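Local coordinates for ScaE cell-surface anchored scaffoldin protein (Ruminococcus flavefaciens, PDB 2ZF9), which probably attaches cellulosome components to the bacterial cell surface, its type III cohesin module, the part described here, recognising dockerin modules of partner proteins, at residues A[67-72]-A[110-115]; A[157-162]-A[173-178]; A[53-58]-A[125-130]. One frame throughout, in Å; residues are numbered along the deposited sequence.

Contact 1 of 3, residues A[67-72]-A[110-115]; sequences TGLHIQ and FFTATG
Leu69 O takes two bonds from one residue: Thr112 N reaches it at 2.9 Å and Thr112 OG1 at 3.0 Å. The hydroxyl can bend back in this way because OG1 sits between the backbone N and the carbonyl carbon, chi1 62°. Water 1 donates to Thr112 OG1 and also bonds Thr67 OG1, which lies 2.6 Å from Thr114 OG1; Thr114 OG1 also bonds Ala65 O. Backbone bonds pair Thr67 with Thr114, Leu69 with Thr112 and Ile71 with Phe110; the strand axes run at 170°, antiparallel, and the pairing from first to last is unbroken. On the same face as the threonines, Ile71 CB stands over the Phe110 ring, 4.1 Å from its centroid, while Ile71 CD1 comes to 3.5 Å from Phe110 CZ. Across the sheet, Phe111 CD1 lies over the centre of the His70 imidazole, the two planes inclined at 34°. His70 ND1 bonds Asp157, and Phe111 CE1 approaches the bare CA of Gly68 at 3.6 Å. The chemistry thus implies a buried antiparallel strand pair of the cohesin beta framework, whose hydroxyls are satisfied by neighbouring oxygens, with aromatic packing on both faces.

Contact 2 of 3, residues A[157-162]-A[173-178]; sequences DLFTNV and AWTFTQ
Phe176 pushes the far end of its ring against the backbone of strand 158-160, with CZ 3.7 Å from Leu158 N and CE2 3.9 Å from Phe159 N. Leu158 CA lies in the ring plane at its edge. Asp157 CB adds a contact at 3.9 Å to Phe176 CZ, while the carboxylate of Asp157 is engaged by His70 and Arg152. One residue earlier, Thr175 meets Phe159 at about a right angle: Thr175 OG1 is 3.7 Å from Phe159 CD2, and Thr175 CG2 is 4.0 Å from Phe159 CB. With CG opposite the backbone N, chi1 -167°, the Phe159 ring leads away from residues 173-178, alongside Met171 of the same helix, stacking on Tyr64. Thr175 OG1 itself bonds Met171 O. Replacing Phe176 by an alanine would probably open a gap between helix and strand and uncover the backbone at Leu158 and the CB of Asp157. The axes of the short segments come no closer than 8.3 Å, at 134°, a spacing bridged by side chains. In this cohesin module helix 166-178 packs on short strand 158-160, neighbour of strand 66-73, where Phe176 touches Leu69; Thr175 and Phe159 both reach Leu34 of strand 33-41.

Contact 3 of 3, residues A[53-58]-A[125-130]; sequences MELSVE and VLWSFV
Leu55 O is gripped by two successive backbone amides, Leu126 N at 2.8 Å and Trp127 N at 3.2 Å, both lying in its carbonyl plane. Two residues facing one make this a classic beta bulge, and the register shifts by one residue between Leu55 and Ser56. Beyond the bulge the strands pair regularly: Leu55 N bonds Trp127 O, and the pair of Met53 with Phe129 follows, its Met53 N to Phe129 O bond being 2.7 Å long and nearly straight at 177°. On the face of Leu55 and Trp127, the CB of Met53 (selenomethionine in this crystal) stands over the Phe129 ring, 3.8 Å from its centroid and 21° off the normal. The ring is swung back over its partner strand because Phe129 CG sits between its own backbone N and carbonyl carbon, chi1 54°. Leu55 N comes near the plane of that ring, at its edge. The other face is more polar. There Val125 CG2 lies against the carboxylate end of Glu54, 3.5 Å from Glu54 CD, and the two side chains cross at about a right angle. Water 2 donates to Glu54 OE2 at 2.6 Å and makes a weak bond to Ser128 OG. At the bulge, Val57 CG2 packs on Leu126 CB at 4.1 Å. Strand 50-58, flanked by strands 33-41 and 124-132, faces strand 66-73 across the hydrophobic interior, consistent with the cohesin beta-sandwich: Leu55 touches Leu69 and Ile71, Phe129 touches Ile71 and meets Phe110 edge-to-face, and Leu126 at the bulge touches Leu69.

Overall arrangement
From the N terminus, strand 50-58 opens contact 3, which closes only when strand 124-132 returns, with 66 residues between its segments. Contact 1 is nested inside that loop: strand 66-73 follows strand 50-58, and strand 109-115 precedes strand 124-132. Contact 2 comes later, in series with both, closing a short connection from strand 158-160 to the end of helix 166-178. The centres of contacts 1 and 3 lie about 11 Å apart, and side chains from the two pack together. Strand 66-73 links contact 1 to contact 2 by pairing with strand 158-160. Phe159 on Val57 joins strand 158-160 to strand 50-58, while Phe176 holds the helix against strands 158-160 and 66-73.

Contact 1 of 3, residues A[67-72]-A[110-115]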
loop_
_atom_site.group_PDB
_atom_site.type_symbol
_atom_site.label_atom_id
_atom_site.label_comp_id
_atom_site.label_asym_id
_atom_site.label_seq_id
_atom_site.Cartn_x
_atom_site.Cartn_y
_atom_site.Cartn_z
ATOM N N THR A 67 -1.352 11.044 -3.865
ATOM C CA THR A 67 -1.364 9.566 -3.928
ATOM C C THR A 67 -2.804 9.079 -3.963
ATOM O O THR A 67 -3.741 9.756 -3.470
ATOM C CB THR A 67 -0.637 8.857 -2.736
ATOM O OG1 THR A 67 -1.402 9.015 -1.528
ATOM C CG2 THR A 67 0.784 9.404 -2.530
ATOM N N GLY A 68 -2.985 7.926 -4.579
ATOM C CA GLY A 68 -4.295 7.257 -4.595
ATOM C C GLY A 68 -3.880 5.800 -4.635
ATOM O O GLY A 68 -3.254 5.349 -5.614
ATOM N N LEU A 69 -4.143 5.074 -3.556
ATOM C CA LEU A 69 -3.587 3.724 -3.437
ATOM C C LEU A 69 -4.635 2.760 -2.950
ATOM O O LEU A 69 -5.196 2.955 -1.858
ATOM C CB LEU A 69 -2.374 3.723 -2.522
ATOM C CG LEU A 69 -1.172 4.563 -2.994
ATOM C CD1 LEU A 69 -0.168 4.657 -1.856
ATOM C CD2 LEU A 69 -0.490 3.935 -4.223
ATOM N N HIS A 70 -4.920 1.739 -3.766
ATOM C CA HIS A 70 -5.884 0.721 -3.380
ATOM C C HIS A 70 -5.143 -0.449 -2.767
ATOM O O HIS A 70 -4.192 -0.972 -3.344
ATOM C CB HIS A 70 -6.675 0.218 -4.587
ATOM C CG HIS A 70 -7.712 1.183 -5.071
ATOM N ND1 HIS A 70 -7.452 2.129 -6.035
ATOM C CD2 HIS A 70 -9.026 1.316 -4.754
ATOM C CE1 HIS A 70 -8.553 2.818 -6.287
ATOM N NE2 HIS A 70 -9.528 2.337 -5.526
ATOM N N ILE A 71 -5.580 -0.869 -1.589
ATOM C CA ILE A 71 -4.948 -2.005 -0.951
ATOM C C ILE A 71 -5.968 -3.132 -0.976
ATOM O O ILE A 71 -7.106 -2.939 -0.564
ATOM C CB ILE A 71 -4.564 -1.648 0.523
ATOM C CG1 ILE A 71 -3.490 -0.545 0.488
ATOM C CG2 ILE A 71 -4.081 -2.906 1.306
ATOM C CD1 ILE A 71 -3.244 0.067 1.818
ATOM N N GLN A 72 -5.565 -4.290 -1.479
ATOM C CA GLN A 72 -6.484 -5.427 -1.509
ATOM C C GLN A 72 -5.841 -6.582 -0.751
ATOM O O GLN A 72 -4.608 -6.649 -0.657
ATOM C CB GLN A 72 -6.804 -5.853 -2.945
ATOM C CG GLN A 72 -5.618 -6.342 -3.704
ATOM C CD GLN A 72 -5.964 -6.705 -5.133
ATOM O OE1 GLN A 72 -6.964 -6.212 -5.704
ATOM N NE2 GLN A 72 -5.133 -7.549 -5.733
ATOM N N PHE A 110 -9.576 -1.548 0.257
ATOM C CA PHE A 110 -9.919 -0.171 0.605
ATOM C C PHE A 110 -9.029 0.808 -0.176
ATOM O O PHE A 110 -8.020 0.440 -0.776
ATOM C CB PHE A 110 -9.873 0.066 2.150
ATOM C CG PHE A 110 -8.501 -0.096 2.770
ATOM C CD1 PHE A 110 -8.028 -1.371 3.141
ATOM C CD2 PHE A 110 -7.686 1.019 3.002
ATOM C CE1 PHE A 110 -6.773 -1.559 3.715
ATOM C CE2 PHE A 110 -6.409 0.860 3.596
ATOM C CZ PHE A 110 -5.941 -0.416 3.964
ATOM N N PHE A 111 -9.440 2.052 -0.186
ATOM C CA PHE A 111 -8.764 3.067 -0.971
ATOM C C PHE A 111 -8.223 4.128 -0.038
ATOM O O PHE A 111 -8.906 4.546 0.927
ATOM C CB PHE A 111 -9.739 3.694 -1.982
ATOM C CG PHE A 111 -9.143 4.845 -2.777
ATOM C CD1 PHE A 111 -8.055 4.633 -3.637
ATOM C CD2 PHE A 111 -9.695 6.117 -2.690
ATOM C CE1 PHE A 111 -7.510 5.691 -4.403
ATOM C CE2 PHE A 111 -9.186 7.182 -3.430
ATOM C CZ PHE A 111 -8.111 6.986 -4.295
ATOM N N THR A 112 -6.998 4.557 -0.313
ATOM C CA THR A 112 -6.386 5.662 0.450
ATOM C C THR A 112 -5.971 6.752 -0.520
ATOM O O THR A 112 -5.615 6.456 -1.659
ATOM C CB THR A 112 -5.127 5.197 1.221
ATOM O OG1 THR A 112 -4.126 4.737 0.276
ATOM C CG2 THR A 112 -5.501 4.083 2.271
ATOM N N ALA A 113 -5.985 8.013 -0.080
ATOM C CA ALA A 113 -5.611 9.145 -0.965
ATOM C C ALA A 113 -4.970 10.231 -0.117
ATOM O O ALA A 113 -5.311 10.393 1.048
ATOM C CB ALA A 113 -6.851 9.732 -1.730
ATOM N N THR A 114 -3.970 10.898 -0.691
ATOM C CA THR A 114 -3.310 12.026 -0.020
ATOM C C THR A 114 -3.142 13.129 -1.052
ATOM O O THR A 114 -3.142 12.892 -2.273
ATOM C CB THR A 114 -1.904 11.688 0.543
ATOM O OG1 THR A 114 -0.996 11.432 -0.544
ATOM C CG2 THR A 114 -1.927 10.487 1.538
ATOM N N GLY A 115 -2.990 14.338 -0.547
ATOM C CA GLY A 115 -2.730 15.499 -1.400
ATOM C C GLY A 115 -2.052 16.544 -0.562
ATOM O O GLY A 115 -2.063 16.453 0.658
HETATM O O HOH W 1 -2.545 7.176 0.010
#

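Contact 2 of 3, residues A[157-162]-A[173-178]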
loop_
_atom_site.group_PDB
_atom_site.type_symbol
_atom_site.label_atom_id
_atom_site.label_comp_id
_atom_site.label_asym_id
_atom_site.label_seq_id
_atom_site.Cartn_x
_atom_site.Cartn_y
_atom_site.Cartn_z
ATOM N N ASP A 157 -5.551 5.579 -9.249
ATOM C CA ASP A 157 -4.320 5.139 -8.646
ATOM C C ASP A 157 -3.191 6.077 -9.074
ATOM O O ASP A 157 -2.920 6.272 -10.279
ATOM C CB ASP A 157 -4.018 3.692 -9.023
ATOM C CG ASP A 157 -5.076 2.703 -8.482
ATOM O OD1 ASP A 157 -5.356 2.714 -7.259
ATOM O OD2 ASP A 157 -5.606 1.915 -9.301
ATOM N N LEU A 158 -2.557 6.683 -8.083
ATOM C CA LEU A 158 -1.618 7.771 -8.325
ATOM C C LEU A 158 -0.480 7.719 -7.313
ATOM O O LEU A 158 -0.667 7.309 -6.170
ATOM C CB LEU A 158 -2.288 9.147 -8.153
ATOM C CG LEU A 158 -3.405 9.590 -9.096
ATOM C CD1 LEU A 158 -3.905 10.939 -8.624
ATOM C CD2 LEU A 158 -2.925 9.659 -10.562
ATOM N N PHE A 159 0.705 8.137 -7.753
ATOM C CA PHE A 159 1.783 8.385 -6.808
ATOM C C PHE A 159 2.710 9.389 -7.465
ATOM O O PHE A 159 3.554 9.009 -8.281
ATOM C CB PHE A 159 2.565 7.120 -6.433
ATOM C CG PHE A 159 3.454 7.347 -5.241
ATOM C CD1 PHE A 159 3.007 7.043 -3.977
ATOM C CD2 PHE A 159 4.710 7.941 -5.384
ATOM C CE1 PHE A 159 3.799 7.326 -2.831
ATOM C CE2 PHE A 159 5.510 8.195 -4.248
ATOM C CZ PHE A 159 5.029 7.902 -2.978
ATOM N N THR A 160 2.537 10.666 -7.142
ATOM C CA THR A 160 3.075 11.714 -8.021
ATOM C C THR A 160 3.230 13.007 -7.237
ATOM O O THR A 160 2.993 13.018 -6.028
ATOM C CB THR A 160 2.193 11.906 -9.325
ATOM O OG1 THR A 160 2.924 12.644 -10.309
ATOM C CG2 THR A 160 0.809 12.551 -9.043
ATOM N N ASN A 161 3.688 14.065 -7.916
ATOM C CA ASN A 161 4.030 15.323 -7.241
ATOM C C ASN A 161 2.962 16.394 -7.490
ATOM O O ASN A 161 2.007 16.136 -8.237
ATOM C CB ASN A 161 5.460 15.783 -7.623
ATOM C CG ASN A 161 5.654 15.988 -9.121
ATOM O OD1 ASN A 161 4.690 16.031 -9.885
ATOM N ND2 ASN A 161 6.915 16.124 -9.543
ATOM N N VAL A 162 3.075 17.581 -6.900
ATOM C CA VAL A 162 1.961 18.522 -7.054
ATOM C C VAL A 162 1.773 18.992 -8.504
ATOM O O VAL A 162 0.638 19.159 -8.942
ATOM C CB VAL A 162 1.958 19.719 -6.051
ATOM C CG1 VAL A 162 1.985 19.224 -4.612
ATOM C CG2 VAL A 162 3.099 20.669 -6.303
ATOM N N ALA A 173 5.143 6.026 -12.817
ATOM C CA ALA A 173 5.352 4.862 -13.659
ATOM C C ALA A 173 6.310 3.898 -12.961
ATOM O O ALA A 173 6.059 2.691 -12.945
ATOM C CB ALA A 173 5.903 5.282 -15.034
ATOM N N TRP A 174 7.397 4.421 -12.375
ATOM C CA TRP A 174 8.309 3.546 -11.635
ATOM C C TRP A 174 7.538 2.843 -10.512
ATOM O O TRP A 174 7.672 1.639 -10.319
ATOM C CB TRP A 174 9.542 4.296 -11.040
ATOM C CG TRP A 174 10.348 3.330 -10.205
ATOM C CD1 TRP A 174 10.178 3.043 -8.880
ATOM C CD2 TRP A 174 11.365 2.438 -10.688
ATOM N NE1 TRP A 174 11.064 2.042 -8.501
ATOM C CE2 TRP A 174 11.793 1.652 -9.596
ATOM C CE3 TRP A 174 11.960 2.241 -11.948
ATOM C CZ2 TRP A 174 12.784 0.665 -9.721
ATOM C CZ3 TRP A 174 12.965 1.261 -12.083
ATOM C CH2 TRP A 174 13.382 0.506 -10.968
ATOM N N THR A 175 6.770 3.603 -9.749
ATOM C CA THR A 175 6.141 3.051 -8.553
ATOM C C THR A 175 5.269 1.824 -8.888
ATOM O O THR A 175 5.381 0.781 -8.261
ATOM C CB THR A 175 5.255 4.108 -7.920
ATOM O OG1 THR A 175 6.087 5.125 -7.395
ATOM C CG2 THR A 175 4.420 3.535 -6.748
ATOM N N PHE A 176 4.407 1.957 -9.885
ATOM C CA PHE A 176 3.430 0.919 -10.148
ATOM C C PHE A 176 3.977 -0.193 -11.036
ATOM O O PHE A 176 3.384 -1.280 -11.096
ATOM C CB PHE A 176 2.188 1.541 -10.778
ATOM C CG PHE A 176 1.358 2.357 -9.786
ATOM C CD1 PHE A 176 0.764 1.741 -8.705
ATOM C CD2 PHE A 176 1.161 3.719 -9.974
ATOM C CE1 PHE A 176 -0.033 2.475 -7.773
ATOM C CE2 PHE A 176 0.358 4.479 -9.056
ATOM C CZ PHE A 176 -0.229 3.840 -7.961
ATOM N N THR A 177 5.074 0.057 -11.750
ATOM C CA THR A 177 5.634 -1.033 -12.591
ATOM C C THR A 177 6.779 -1.810 -11.941
ATOM O O THR A 177 7.019 -3.001 -12.266
ATOM C CB THR A 177 6.165 -0.551 -13.962
ATOM O OG1 THR A 177 7.238 0.386 -13.756
ATOM C CG2 THR A 177 5.053 0.056 -14.831
ATOM N N GLN A 178 7.510 -1.146 -11.058
ATOM C CA GLN A 178 8.705 -1.741 -10.455
ATOM C C GLN A 178 8.854 -1.527 -8.940
ATOM O O GLN A 178 9.681 -2.186 -8.287
ATOM C CB GLN A 178 9.977 -1.195 -11.148
ATOM C CG GLN A 178 10.077 -1.481 -12.675
ATOM C CD GLN A 178 10.082 -2.966 -13.021
ATOM O OE1 GLN A 178 10.395 -3.810 -12.190
ATOM N NE2 GLN A 178 9.741 -3.282 -14.282
#

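Contact 3 of 3, residues A[53-58]-A[125-130]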
loop_
_atom_site.group_PDB
_atom_site.type_symbol
_atom_site.label_atom_id
_atom_site.label_comp_id
_atom_site.label_asym_id
_atom_site.label_seq_id
_atom_site.Cartn_x
_atom_site.Cartn_y
_atom_site.Cartn_z
HETATM N N MSE A 53 -1.028 -3.837 10.164
HETATM C CA MSE A 53 -0.278 -3.836 8.907
HETATM C C MSE A 53 0.065 -2.403 8.517
HETATM O O MSE A 53 -0.678 -1.477 8.856
HETATM C CB MSE A 53 -1.138 -4.483 7.812
HETATM C CG MSE A 53 -1.574 -5.952 8.127
HETATM SE SE MSE A 53 0.022 -7.133 8.128
HETATM C CE MSE A 53 0.230 -7.282 6.148
ATOM N N GLU A 54 1.190 -2.226 7.822
ATOM C CA GLU A 54 1.665 -0.902 7.381
ATOM C C GLU A 54 1.994 -0.862 5.899
ATOM O O GLU A 54 2.671 -1.753 5.379
ATOM C CB GLU A 54 2.922 -0.487 8.165
ATOM C CG GLU A 54 2.645 -0.286 9.663
ATOM C CD GLU A 54 3.900 -0.162 10.499
ATOM O OE1 GLU A 54 4.975 -0.722 10.142
ATOM O OE2 GLU A 54 3.795 0.531 11.528
ATOM N N LEU A 55 1.517 0.186 5.231
ATOM C CA LEU A 55 2.008 0.544 3.918
ATOM C C LEU A 55 3.048 1.634 4.104
ATOM O O LEU A 55 2.750 2.711 4.636
ATOM C CB LEU A 55 0.871 1.020 2.998
ATOM C CG LEU A 55 1.209 1.614 1.612
ATOM C CD1 LEU A 55 1.837 0.587 0.706
ATOM C CD2 LEU A 55 -0.091 2.121 0.943
ATOM N N SER A 56 4.281 1.342 3.683
ATOM C CA SER A 56 5.403 2.287 3.834
ATOM C C SER A 56 5.935 2.813 2.510
ATOM O O SER A 56 5.764 2.166 1.470
ATOM C CB SER A 56 6.558 1.597 4.600
ATOM O OG SER A 56 6.122 1.302 5.929
ATOM N N VAL A 57 6.594 3.977 2.577
ATOM C CA VAL A 57 7.225 4.650 1.429
ATOM C C VAL A 57 8.719 4.800 1.716
ATOM O O VAL A 57 9.107 5.149 2.825
ATOM C CB VAL A 57 6.663 6.086 1.236
ATOM C CG1 VAL A 57 7.403 6.804 0.105
ATOM C CG2 VAL A 57 5.168 6.076 0.931
ATOM N N GLU A 58 9.552 4.495 0.732
ATOM C CA GLU A 58 10.983 4.710 0.851
ATOM C C GLU A 58 11.433 5.324 -0.448
ATOM O O GLU A 58 10.858 5.033 -1.511
ATOM C CB GLU A 58 11.686 3.361 1.062
ATOM C CG GLU A 58 13.055 3.490 1.696
ATOM C CD GLU A 58 13.807 2.141 1.804
ATOM O OE1 GLU A 58 13.220 1.132 2.298
ATOM O OE2 GLU A 58 14.994 2.122 1.402
ATOM N N VAL A 125 6.082 5.157 7.426
ATOM C CA VAL A 125 4.733 4.560 7.350
ATOM C C VAL A 125 3.703 5.588 6.827
ATOM O O VAL A 125 3.477 6.645 7.445
ATOM C CB VAL A 125 4.248 4.046 8.738
ATOM C CG1 VAL A 125 2.787 3.556 8.669
ATOM C CG2 VAL A 125 5.119 2.901 9.215
ATOM N N LEU A 126 3.068 5.266 5.699
ATOM C CA LEU A 126 2.043 6.121 5.146
ATOM C C LEU A 126 0.680 5.809 5.782
ATOM O O LEU A 126 -0.066 6.737 6.204
ATOM C CB LEU A 126 2.020 5.975 3.610
ATOM C CG LEU A 126 1.295 7.031 2.779
ATOM C CD1 LEU A 126 2.075 8.318 2.789
ATOM C CD2 LEU A 126 1.034 6.539 1.310
ATOM N N TRP A 127 0.333 4.512 5.846
ATOM C CA TRP A 127 -0.951 4.113 6.423
ATOM C C TRP A 127 -0.761 2.895 7.283
ATOM O O TRP A 127 0.050 2.012 6.959
ATOM C CB TRP A 127 -1.975 3.789 5.340
ATOM C CG TRP A 127 -2.383 4.945 4.572
ATOM C CD1 TRP A 127 -1.926 5.317 3.316
ATOM C CD2 TRP A 127 -3.369 5.910 4.950
ATOM N NE1 TRP A 127 -2.545 6.478 2.932
ATOM C CE2 TRP A 127 -3.440 6.858 3.908
ATOM C CE3 TRP A 127 -4.196 6.070 6.081
ATOM C CZ2 TRP A 127 -4.323 7.959 3.944
ATOM C CZ3 TRP A 127 -5.068 7.161 6.117
ATOM C CH2 TRP A 127 -5.130 8.085 5.049
ATOM N N SER A 128 -1.481 2.868 8.402
ATOM C CA SER A 128 -1.532 1.699 9.230
ATOM C C SER A 128 -2.995 1.195 9.273
ATOM O O SER A 128 -3.929 1.986 9.249
ATOM C CB SER A 128 -1.006 2.112 10.623
ATOM O OG SER A 128 -1.310 1.140 11.556
ATOM N N PHE A 129 -3.199 -0.111 9.368
ATOM C CA PHE A 129 -4.549 -0.693 9.333
ATOM C C PHE A 129 -4.496 -2.093 9.945
ATOM O O PHE A 129 -3.412 -2.653 10.138
ATOM C CB PHE A 129 -5.130 -0.741 7.884
ATOM C CG PHE A 129 -4.227 -1.451 6.869
ATOM C CD1 PHE A 129 -3.094 -0.813 6.361
ATOM C CD2 PHE A 129 -4.515 -2.768 6.447
ATOM C CE1 PHE A 129 -2.278 -1.449 5.410
ATOM C CE2 PHE A 129 -3.698 -3.412 5.497
ATOM C CZ PHE A 129 -2.574 -2.748 4.995
ATOM N N VAL A 130 -5.659 -2.637 10.275
ATOM C CA VAL A 130 -5.710 -3.908 11.009
ATOM C C VAL A 130 -6.495 -4.936 10.191
ATOM O O VAL A 130 -7.634 -4.661 9.792
ATOM C CB VAL A 130 -6.404 -3.722 12.409
ATOM C CG1 VAL A 130 -6.599 -5.054 13.145
ATOM C CG2 VAL A 130 -5.575 -2.769 13.291
HETATM O O HOH W 2 1.687 1.545 12.675
#